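Sensor protein (Rhodopseudomonas palustris, PDB 2OOL) senses light through biliverdin held in this chromophore-binding PAS-GAF portion, the full-length bacteriophytochrome probably signalling as a histidine kinase. Local coordinates at residues A[65-70]-A[110-115]; A[154-159]-A[319-324]; A[231-236]-A[279-284]. All blocks are in the same frame, centred on the assembly; numbering follows the deposited sequence. Where two conformers were deposited one is given.

How the contacts relate
Contact 1 comes first along the chain and lies in the PAS fold, where helix 62-66 meets the turn between strands 105-111 and 114-125. Contact 2 pairs helix 142-157 with helix 308-332 and reaches the second subunit; its segments lie far apart in sequence, and both segments of contact 3 fall between them. Contact 3 pairs strands 230-233 and 280-288 of the GAF sheet beneath biliverdin. The centres of contacts 1 and 2 are about 46 Å apart, on opposite sides of the chain's centre; the centre of contact 3 is about 28 Å from that of contact 1 and about 25 Å from that of contact 2. Helix 308-332 also packs on contact 3, so one helix links the sheet beside the pigment with the subunit interface.

Contact 1: A[65-70]-A[110-115]; sequences LLRQPP and VTPDGE
L66 and T111 bring their CA atoms to 5.2 Å where the end of helix 62-66 meets a type I turn running from T111 to G114; the chain leaves the helix at R67, whose phi is positive. The methyl CG2 of T111 lies 3.7 Å from L65 CD1, the two side chains crossing at about a right angle. P112, which has no N-H to place and so suits the second position of the turn, sets its CG 3.4 Å from L66 O at the helix end and also meets the aliphatic part of R67. This turn closes the beta hairpin of strands 105-111 and 114-125 at the edge of the PAS sheet. T111 OG1, held between its own backbone N and carbonyl carbon (chi1 80°), donates to a lone pair of G114 O at 2.5 Å, beside the bond that oxygen accepts from T111 N. A valine here would probably leave G114 O with the backbone N-H alone and the turn less firmly fixed. R67, exposed like D113, bends at chi2 and has the length to carry its charge past P112 to that short carboxylate, forming a long salt bridge, NE to D113 OD2 at 3.7 Å, with the oxygen at the guanidinium edge.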
loop_
_atom_site.group_PDB
_atom_site.type_symbol
_atom_site.label_atom_id
_atom_site.label_comp_id
_atom_site.label_asym_id
_atom_site.label_seq_id
_atom_site.Cartn_x
_atom_site.Cartn_y
_atom_site.Cartn_z
ATOM N N LEU A 65 18.362 -10.881 26.152
ATOM C CA LEU A 65 17.243 -9.967 26.206
ATOM C C LEU A 65 16.885 -9.744 27.650
ATOM O O LEU A 65 16.922 -8.627 28.138
ATOM C CB LEU A 65 16.056 -10.527 25.418
ATOM C CG LEU A 65 14.804 -9.661 25.270
ATOM C CD1 LEU A 65 15.102 -8.238 24.777
ATOM C CD2 LEU A 65 13.779 -10.379 24.441
ATOM N N LEU A 66 16.580 -10.841 28.343
ATOM C CA LEU A 66 16.013 -10.824 29.690
ATOM C C LEU A 66 17.046 -11.033 30.802
ATOM O O LEU A 66 16.710 -10.853 31.949
ATOM C CB LEU A 66 14.936 -11.924 29.781
ATOM C CG LEU A 66 13.833 -11.726 28.737
ATOM C CD1 LEU A 66 12.926 -12.913 28.658
ATOM C CD2 LEU A 66 13.043 -10.439 29.018
ATOM N N ARG A 67 18.274 -11.429 30.464
ATOM C CA ARG A 67 19.364 -11.592 31.420
ATOM C C ARG A 67 19.154 -12.781 32.364
ATOM O O ARG A 67 19.523 -12.737 33.535
ATOM C CB ARG A 67 19.592 -10.305 32.220
ATOM C CG ARG A 67 19.978 -9.119 31.322
ATOM C CD ARG A 67 21.474 -9.209 30.912
ATOM N NE ARG A 67 21.758 -8.593 29.607
ATOM C CZ ARG A 67 22.661 -9.043 28.726
ATOM N NH1 ARG A 67 23.381 -10.151 28.972
ATOM N NH2 ARG A 67 22.832 -8.403 27.570
ATOM N N GLN A 68 18.611 -13.864 31.809
ATOM C CA GLN A 68 18.292 -15.048 32.589
ATOM C C GLN A 68 18.607 -16.301 31.775
ATOM O O GLN A 68 18.585 -16.268 30.545
ATOM C CB GLN A 68 16.822 -15.010 33.011
ATOM C CG GLN A 68 16.520 -14.016 34.155
ATOM C CD GLN A 68 15.098 -13.484 34.087
ATOM O OE1 GLN A 68 14.412 -13.650 33.067
ATOM N NE2 GLN A 68 14.644 -12.842 35.161
ATOM N N PRO A 69 18.962 -17.411 32.468
ATOM C CA PRO A 69 19.210 -18.648 31.723
ATOM C C PRO A 69 17.947 -19.092 30.969
ATOM O O PRO A 69 16.852 -19.048 31.533
ATOM C CB PRO A 69 19.575 -19.663 32.819
ATOM C CG PRO A 69 19.957 -18.862 34.021
ATOM C CD PRO A 69 19.172 -17.586 33.921
ATOM N N PRO A 70 18.084 -19.471 29.688
ATOM C CA PRO A 70 16.929 -19.948 28.898
ATOM C C PRO A 70 16.098 -21.031 29.584
ATOM O O PRO A 70 14.881 -20.922 29.642
ATOM C CB PRO A 70 17.570 -20.480 27.612
ATOM C CG PRO A 70 18.773 -19.695 27.458
ATOM C CD PRO A 70 19.302 -19.434 28.869
ATOM N N VAL A 110 9.489 -6.092 28.915
ATOM C CA VAL A 110 10.087 -5.433 30.076
ATOM C C VAL A 110 11.369 -6.183 30.434
ATOM O O VAL A 110 11.316 -7.355 30.763
ATOM C CB VAL A 110 9.083 -5.365 31.216
ATOM C CG1 VAL A 110 9.659 -4.618 32.418
ATOM C CG2 VAL A 110 7.782 -4.695 30.734
ATOM N N THR A 111 12.523 -5.548 30.240
ATOM C CA THR A 111 13.838 -6.156 30.432
ATOM C C THR A 111 14.519 -5.435 31.587
ATOM O O THR A 111 14.114 -4.318 31.967
ATOM C CB THR A 111 14.776 -6.090 29.135
ATOM O OG1 THR A 111 15.383 -4.808 28.996
ATOM C CG2 THR A 111 14.060 -6.440 27.823
ATOM N N PRO A 112 15.584 -6.028 32.146
ATOM C CA PRO A 112 16.232 -5.346 33.277
ATOM C C PRO A 112 16.882 -4.027 32.851
ATOM O O PRO A 112 17.093 -3.159 33.682
ATOM C CB PRO A 112 17.310 -6.351 33.735
ATOM C CG PRO A 112 16.945 -7.658 33.093
ATOM C CD PRO A 112 16.282 -7.275 31.798
ATOM N N ASP A 113 17.193 -3.902 31.563
ATOM C CA ASP A 113 17.831 -2.713 30.987
ATOM C C ASP A 113 16.808 -1.840 30.218
ATOM O O ASP A 113 17.150 -1.257 29.191
ATOM C CB ASP A 113 18.966 -3.146 30.014
ATOM C CG ASP A 113 19.765 -4.397 30.510
ATOM O OD1 ASP A 113 20.269 -4.388 31.679
ATOM O OD2 ASP A 113 19.889 -5.376 29.711
ATOM N N GLY A 114 15.566 -1.759 30.706
ATOM C CA GLY A 114 14.493 -0.995 30.058
ATOM C C GLY A 114 13.510 -1.782 29.183
ATOM O O GLY A 114 13.668 -2.978 28.953
ATOM N N GLU A 115 12.500 -1.066 28.687
ATOM C CA GLU A 115 11.418 -1.596 27.856
ATOM C C GLU A 115 11.778 -1.504 26.380
ATOM O O GLU A 115 12.096 -0.435 25.869
ATOM C CB GLU A 115 10.144 -0.805 28.171
ATOM C CG GLU A 115 8.916 -1.143 27.387
ATOM C CD GLU A 115 7.714 -0.290 27.798
ATOM O OE1 GLU A 115 7.676 0.155 28.958
ATOM O OE2 GLU A 115 6.802 -0.040 26.969
#

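Contact 2: A[154-159]-A[319-324]; sequences RRLQTA and QVLTWQ
L156 and Q157, near the C-terminal end of helix 142-157, pack against V320, L321 and Q324 of the long helix 308-332, in the helical bundle through which two copies of this chromophore-binding fragment meet. The apolar part centres on V320, whose CG1, anti to the backbone N (chi1 174°), is 4.0 Å from L156 CB and 3.9 Å from Q157 CG. One leucine branch, L156 CD2, rests 4.0 Å from L321 N, while the other faces the side chain of L321. Compact, branched residues suit this close approach of two helices. Q324 does the polar work. Its chain bends at chi2 (72°) and lies along the carbonyls of L156 and Q157, with CG 3.3 Å from L156 O. The amide NE2 then gives two weak hydrogen bonds, to Q157 O at 3.1 Å and to A159 O at 3.3 Å, the second much the straighter. A glutamine suits the place because its N-H groups can reach backbone oxygens near a helix end, in a buried setting, without bringing a charge. Across the interface, Q319 OE1 is hydrogen-bonded to Q157 NE2 of the second subunit, and W323 meets W323 of that subunit edge-to-face. Within the chain, helix 162-177 packs on L156, A159 and L321 through I168, A165 and A169, and L321 also touches I286 of strand 280-288.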
loop_
_atom_site.group_PDB
_atom_site.type_symbol
_atom_site.label_atom_id
_atom_site.label_comp_id
_atom_site.label_asym_id
_atom_site.label_seq_id
_atom_site.Cartn_x
_atom_site.Cartn_y
_atom_site.Cartn_z
ATOM N N ARG A 154 -1.083 -0.865 -10.442
ATOM C CA ARG A 154 -1.757 -0.386 -11.636
ATOM C C ARG A 154 -0.933 -0.586 -12.935
ATOM O O ARG A 154 -1.494 -0.926 -13.984
ATOM C CB ARG A 154 -2.095 1.086 -11.432
ATOM C CG ARG A 154 -2.939 1.699 -12.505
ATOM C CD ARG A 154 -2.861 3.199 -12.351
ATOM N NE ARG A 154 -1.682 3.751 -13.019
ATOM C CZ ARG A 154 -1.087 4.902 -12.695
ATOM N NH1 ARG A 154 -1.527 5.628 -11.661
ATOM N NH2 ARG A 154 -0.036 5.335 -13.408
ATOM N N ARG A 155 0.379 -0.382 -12.856
ATOM C CA ARG A 155 1.252 -0.529 -14.020
ATOM C C ARG A 155 1.408 -1.988 -14.388
ATOM O O ARG A 155 1.392 -2.355 -15.561
ATOM C CB ARG A 155 2.635 0.059 -13.762
ATOM C CG ARG A 155 2.692 1.544 -13.992
ATOM C CD ARG A 155 3.937 2.190 -13.377
ATOM N NE ARG A 155 3.833 3.657 -13.460
ATOM C CZ ARG A 155 4.776 4.524 -13.079
ATOM N NH1 ARG A 155 5.947 4.100 -12.583
ATOM N NH2 ARG A 155 4.540 5.824 -13.187
ATOM N N LEU A 156 1.572 -2.811 -13.368
ATOM C CA LEU A 156 1.698 -4.236 -13.553
ATOM C C LEU A 156 0.475 -4.727 -14.306
ATOM O O LEU A 156 0.591 -5.532 -15.212
ATOM C CB LEU A 156 1.799 -4.918 -12.183
ATOM C CG LEU A 156 2.934 -5.885 -11.872
ATOM C CD1 LEU A 156 4.191 -5.609 -12.582
ATOM C CD2 LEU A 156 3.194 -5.908 -10.318
ATOM N N GLN A 157 -0.690 -4.177 -13.976
ATOM C CA GLN A 157 -1.949 -4.649 -14.542
ATOM C C GLN A 157 -2.214 -4.264 -15.994
ATOM O O GLN A 157 -3.092 -4.862 -16.617
ATOM C CB GLN A 157 -3.122 -4.199 -13.675
ATOM C CG GLN A 157 -3.158 -4.842 -12.272
ATOM C CD GLN A 157 -4.571 -5.031 -11.781
ATOM O OE1 GLN A 157 -5.085 -4.233 -10.973
ATOM N NE2 GLN A 157 -5.234 -6.077 -12.291
ATOM N N THR A 158 -1.485 -3.273 -16.525
ATOM C CA THR A 158 -1.506 -2.980 -17.968
ATOM C C THR A 158 -0.194 -3.324 -18.685
ATOM O O THR A 158 0.022 -2.875 -19.799
ATOM C CB THR A 158 -1.852 -1.486 -18.254
ATOM O OG1 THR A 158 -0.973 -0.629 -17.514
ATOM C CG2 THR A 158 -3.334 -1.171 -17.918
ATOM N N ALA A 159 0.676 -4.119 -18.065
ATOM C CA ALA A 159 1.891 -4.623 -18.722
ATOM C C ALA A 159 1.515 -5.517 -19.900
ATOM O O ALA A 159 0.684 -6.413 -19.743
ATOM C CB ALA A 159 2.739 -5.416 -17.726
ATOM N N GLN A 319 2.026 -11.233 -5.772
ATOM C CA GLN A 319 0.716 -11.802 -6.053
ATOM C C GLN A 319 0.036 -11.103 -7.282
ATOM O O GLN A 319 -0.642 -11.769 -8.077
ATOM C CB GLN A 319 -0.194 -11.743 -4.831
ATOM C CG GLN A 319 0.215 -12.653 -3.621
ATOM C CD GLN A 319 -0.623 -12.381 -2.371
ATOM O OE1 GLN A 319 -1.432 -11.447 -2.366
ATOM N NE2 GLN A 319 -0.390 -13.164 -1.270
ATOM N N VAL A 320 0.183 -9.794 -7.435
ATOM C CA VAL A 320 -0.365 -9.106 -8.628
ATOM C C VAL A 320 0.375 -9.501 -9.901
ATOM O O VAL A 320 -0.254 -9.655 -10.991
ATOM C CB VAL A 320 -0.320 -7.573 -8.483
ATOM C CG1 VAL A 320 -0.772 -6.828 -9.835
ATOM C CG2 VAL A 320 -1.154 -7.137 -7.312
ATOM N N LEU A 321 1.707 -9.610 -9.781
ATOM C CA LEU A 321 2.562 -10.121 -10.861
ATOM C C LEU A 321 2.049 -11.516 -11.246
ATOM O O LEU A 321 1.826 -11.807 -12.423
ATOM C CB LEU A 321 4.036 -10.217 -10.407
ATOM C CG LEU A 321 5.073 -10.730 -11.427
ATOM C CD1 LEU A 321 5.075 -9.885 -12.743
ATOM C CD2 LEU A 321 6.487 -10.847 -10.879
ATOM N N THR A 322 1.856 -12.367 -10.251
ATOM C CA THR A 322 1.354 -13.723 -10.471
ATOM C C THR A 322 0.078 -13.741 -11.307
ATOM O O THR A 322 -0.012 -14.472 -12.294
ATOM C CB THR A 322 1.134 -14.427 -9.124
ATOM O OG1 THR A 322 2.353 -14.351 -8.356
ATOM C CG2 THR A 322 0.703 -15.897 -9.318
ATOM N N TRP A 323 -0.898 -12.918 -10.955
ATOM C CA TRP A 323 -2.110 -12.793 -11.774
ATOM C C TRP A 323 -1.826 -12.359 -13.223
ATOM O O TRP A 323 -2.438 -12.877 -14.175
ATOM C CB TRP A 323 -3.043 -11.771 -11.153
ATOM C CG TRP A 323 -4.220 -11.468 -11.967
ATOM C CD1 TRP A 323 -4.427 -10.369 -12.728
ATOM C CD2 TRP A 323 -5.387 -12.278 -12.099
ATOM N NE1 TRP A 323 -5.647 -10.444 -13.344
ATOM C CE2 TRP A 323 -6.257 -11.612 -12.980
ATOM C CE3 TRP A 323 -5.772 -13.516 -11.571
ATOM C CZ2 TRP A 323 -7.506 -12.131 -13.342
ATOM C CZ3 TRP A 323 -7.025 -14.032 -11.924
ATOM C CH2 TRP A 323 -7.869 -13.341 -12.804
ATOM N N GLN A 324 -0.921 -11.397 -13.395
ATOM C CA GLN A 324 -0.637 -10.880 -14.717
ATOM C C GLN A 324 0.132 -11.863 -15.603
ATOM O O GLN A 324 -0.044 -11.875 -16.824
ATOM C CB GLN A 324 0.099 -9.550 -14.647
ATOM C CG GLN A 324 0.033 -8.745 -15.964
ATOM C CD GLN A 324 -1.339 -8.125 -16.274
ATOM O OE1 GLN A 324 -2.333 -8.332 -15.563
ATOM N NE2 GLN A 324 -1.377 -7.338 -17.323
#

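Contact 3: A[231-236]-A[279-284]; sequences RIIPDI and HAAMSI. With LBV (3-[2-[(Z)-[3-(2-carboxyethyl)-5-[(Z)-(4-ethenyl-3-methyl-5-oxidanylidene-pyrrol-2-ylidene)methyl]-4-methyl-pyrrol-1-ium -2-ylidene]methyl]-5-[(Z)-[(3E)-3-ethylidene-4-methyl-5-oxidanylidene-pyrrolidin-2-ylidene]methyl]-4-methyl-1H-pyrrol-3- yl]propanoic acid), chain C.
R231 and I233 pair with S283 and A281 in antiparallel register, joining edge strand 230-233 to strand 280-288 of the GAF sheet. Four backbone hydrogen bonds hold the ladder, among them I233 N to A281 O at 2.7 Å and R231 N to S283 O at 3.1 Å, with the non-hydrogen-bonded pair I232 and M282 between. Beyond the strand, I236 N still reaches H279 O at 2.9 Å, beside a classic beta bulge in which H279 and A280 face N300. On the outer side of the edge strand, Q40 NE2 donates to I232 O, which fits the N-terminal knot known in phytochromes.

The polar side chains gather on the pigment side. S283 OG, turned between its own backbone N and carbonyl carbon (chi1 54°), accepts from R231 NH2 at 3.0 Å, nearly in the guanidinium plane, with an N-H...O angle of 156°. The same hydroxyl donates to propionate oxygen O1C of biliverdin at 2.4 Å, a length too short to be taken literally. R231 NH1 is fixed separately by N228 O and S285 OG, and Y225 adds a cation-pi contact. A281, small enough to leave room, places CB 3.5 Å from propionate oxygen O2C, with I233 CD1 also nearby.

Apolar contacts fill the rest. I236 CD1 sits over the centre of the H279 ring, 3.7 Å from its centroid and 13° off the normal, a CH-pi contact. On the sheet face opposite R231, I233, A281 and S283, I232 CG1 meets M282 CB at 4.2 Å; both residues pack on R311 of helix 308-332.

The chain of contacts from R231 through S283 to the propionate suggests that S283 holds the carboxylate, though that bond's length is doubtful, while R231 holds S283; the positive guanidinium would probably polarise the hydroxyl and make it a stronger donor.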
loop_
_atom_site.group_PDB
_atom_site.type_symbol
_atom_site.label_atom_id
_atom_site.label_comp_id
_atom_site.label_asym_id
_atom_site.label_seq_id
_atom_site.Cartn_x
_atom_site.Cartn_y
_atom_site.Cartn_z
ATOM N N ARG A 231 10.781 -15.325 2.636
ATOM C CA ARG A 231 11.882 -15.630 3.566
ATOM C C ARG A 231 12.960 -14.547 3.477
ATOM O O ARG A 231 13.174 -13.973 2.417
ATOM C CB ARG A 231 12.511 -16.975 3.204
ATOM C CG ARG A 231 13.176 -16.990 1.837
ATOM C CD ARG A 231 12.943 -18.291 1.078
ATOM N NE ARG A 231 11.524 -18.548 0.932
ATOM C CZ ARG A 231 10.822 -18.316 -0.167
ATOM N NH1 ARG A 231 9.547 -18.613 -0.183
ATOM N NH2 ARG A 231 11.367 -17.783 -1.245
ATOM N N ILE A 232 13.635 -14.289 4.579
ATOM C CA ILE A 232 14.696 -13.344 4.638
ATOM C C ILE A 232 15.860 -13.848 5.454
ATOM O O ILE A 232 15.677 -14.507 6.488
ATOM C CB ILE A 232 14.244 -11.910 5.109
ATOM C CG1 ILE A 232 15.434 -10.928 5.112
ATOM C CG2 ILE A 232 13.608 -11.923 6.511
ATOM C CD1 ILE A 232 15.011 -9.422 5.212
ATOM N N ILE A 233 17.066 -13.526 4.969
ATOM C CA ILE A 233 18.305 -13.817 5.656
ATOM C C ILE A 233 19.048 -12.489 5.686
ATOM O O ILE A 233 19.796 -12.203 4.801
ATOM C CB ILE A 233 19.179 -14.915 4.909
ATOM C CG1 ILE A 233 18.327 -16.148 4.503
ATOM C CG2 ILE A 233 20.432 -15.334 5.775
ATOM C CD1 ILE A 233 18.913 -16.984 3.347
ATOM N N PRO A 234 18.825 -11.663 6.726
ATOM C CA PRO A 234 19.460 -10.330 6.743
ATOM C C PRO A 234 20.975 -10.293 6.819
ATOM O O PRO A 234 21.564 -9.310 6.353
ATOM C CB PRO A 234 18.901 -9.659 7.983
ATOM C CG PRO A 234 17.837 -10.554 8.531
ATOM C CD PRO A 234 17.974 -11.911 7.899
ATOM N N ASP A 235 21.573 -11.306 7.443
ATOM C CA ASP A 235 22.998 -11.455 7.595
ATOM C C ASP A 235 23.352 -12.909 7.431
ATOM O O ASP A 235 22.992 -13.708 8.300
ATOM C CB ASP A 235 23.468 -11.004 8.978
ATOM C CG ASP A 235 25.025 -10.961 9.099
ATOM O OD1 ASP A 235 25.783 -11.397 8.184
ATOM O OD2 ASP A 235 25.496 -10.450 10.133
ATOM N N ILE A 236 24.015 -13.249 6.306
ATOM C CA ILE A 236 24.354 -14.635 5.977
ATOM C C ILE A 236 25.434 -15.177 6.902
ATOM O O ILE A 236 25.709 -16.372 6.895
ATOM C CB ILE A 236 24.795 -14.875 4.460
ATOM C CG1 ILE A 236 26.156 -14.197 4.162
ATOM C CG2 ILE A 236 23.653 -14.444 3.467
ATOM C CD1 ILE A 236 26.821 -14.451 2.754
ATOM N N HIS A 279 25.728 -10.607 1.133
ATOM C CA HIS A 279 25.532 -11.012 2.545
ATOM C C HIS A 279 24.157 -10.807 3.190
ATOM O O HIS A 279 23.975 -11.094 4.371
ATOM C CB HIS A 279 26.619 -10.378 3.422
ATOM C CG HIS A 279 27.960 -10.987 3.233
ATOM N ND1 HIS A 279 28.577 -11.035 2.001
ATOM C CD2 HIS A 279 28.790 -11.611 4.097
ATOM C CE1 HIS A 279 29.744 -11.635 2.122
ATOM N NE2 HIS A 279 29.910 -11.976 3.383
ATOM N N ALA A 280 23.197 -10.312 2.429
ATOM C CA ALA A 280 21.759 -10.301 2.811
ATOM C C ALA A 280 21.037 -10.873 1.604
ATOM O O ALA A 280 21.432 -10.579 0.475
ATOM C CB ALA A 280 21.240 -8.848 3.078
ATOM N N ALA A 281 20.004 -11.657 1.850
ATOM C CA ALA A 281 19.159 -12.280 0.832
ATOM C C ALA A 281 17.701 -12.261 1.300
ATOM O O ALA A 281 17.407 -12.496 2.473
ATOM C CB ALA A 281 19.563 -13.703 0.632
ATOM N N MET A 282 16.798 -12.004 0.369
ATOM C CA MET A 282 15.369 -12.140 0.616
ATOM C C MET A 282 14.678 -12.612 -0.646
ATOM O O MET A 282 14.925 -12.063 -1.747
ATOM C CB MET A 282 14.749 -10.800 1.000
ATOM C CG MET A 282 13.198 -10.897 1.113
ATOM S SD MET A 282 12.427 -9.377 1.694
ATOM C CE MET A 282 12.862 -8.253 0.434
ATOM N N SER A 283 13.760 -13.550 -0.509
ATOM C CA SER A 283 13.033 -14.013 -1.677
ATOM C C SER A 283 11.552 -14.247 -1.399
ATOM O O SER A 283 11.154 -14.455 -0.281
ATOM C CB SER A 283 13.738 -15.236 -2.310
ATOM O OG SER A 283 13.966 -16.287 -1.385
ATOM N N ILE A 284 10.764 -14.104 -2.471
ATOM C CA ILE A 284 9.324 -14.222 -2.475
ATOM C C ILE A 284 8.974 -15.157 -3.627
ATOM O O ILE A 284 9.399 -14.956 -4.788
ATOM C CB ILE A 284 8.629 -12.858 -2.709
ATOM C CG1 ILE A 284 9.043 -11.782 -1.671
ATOM C CG2 ILE A 284 7.146 -13.013 -2.760
ATOM C CD1 ILE A 284 10.109 -10.879 -2.176
HETATM C C1A LBV C . 23.360 -25.274 -3.719
HETATM C C1B LBV C . 19.950 -24.980 -0.884
HETATM O O1B LBV C . 16.932 -23.372 4.612
HETATM C C1C LBV C . 17.995 -21.063 -2.085
HETATM O O1C LBV C . 16.323 -16.253 -1.033
HETATM C C1D LBV C . 19.493 -18.692 -5.903
HETATM C C2A LBV C . 23.716 -26.732 -3.567
HETATM C C2B LBV C . 19.087 -25.160 0.206
HETATM O O2B LBV C . 15.510 -22.248 3.364
HETATM C C2C LBV C . 17.216 -19.895 -2.220
HETATM O O2C LBV C . 18.427 -16.758 -0.573
HETATM C C2D LBV C . 19.775 -18.712 -7.284
HETATM C C3A LBV C . 22.652 -27.099 -2.518
HETATM C C3B LBV C . 18.244 -24.054 0.280
HETATM C C3C LBV C . 17.606 -19.293 -3.405
HETATM C C3D LBV C . 19.844 -17.394 -7.680
HETATM C C4A LBV C . 21.870 -25.952 -2.211
HETATM C C4B LBV C . 18.572 -23.206 -0.819
HETATM C C4C LBV C . 18.637 -20.064 -3.970
HETATM C C4D LBV C . 19.613 -16.610 -6.542
HETATM C CAA LBV C . 22.443 -28.373 -1.941
HETATM C CAB LBV C . 17.167 -23.825 1.352
HETATM C CAC LBV C . 16.120 -19.288 -1.313
HETATM C CAD LBV C . 20.130 -16.981 -8.959
HETATM C CBA LBV C . 23.185 -29.715 -2.255
HETATM C CBB LBV C . 17.613 -22.839 2.413
HETATM C CBC LBV C . 16.757 -18.440 -0.167
HETATM C CBD LBV C . 20.175 -15.644 -9.338
HETATM C CGB LBV C . 16.585 -22.819 3.561
HETATM C CGC LBV C . 17.211 -17.015 -0.622
HETATM C CHB LBV C . 20.844 -25.996 -1.249
HETATM C CHC LBV C . 17.879 -21.970 -1.008
HETATM C CHD LBV C . 19.333 -19.856 -5.163
HETATM C CMA LBV C . 25.139 -26.832 -2.994
HETATM C CMB LBV C . 19.089 -26.355 1.186
HETATM C CMC LBV C . 16.953 -17.990 -3.915
HETATM C CMD LBV C . 19.962 -19.923 -8.224
HETATM N N_A LBV C . 22.320 -24.921 -2.936
HETATM O O_A LBV C . 23.940 -24.493 -4.468
HETATM N N_B LBV C . 19.580 -23.822 -1.458
HETATM N N_C LBV C . 18.825 -21.093 -3.142
HETATM N N_D LBV C . 19.426 -17.432 -5.510
HETATM O O_D LBV C . 19.586 -15.371 -6.450
#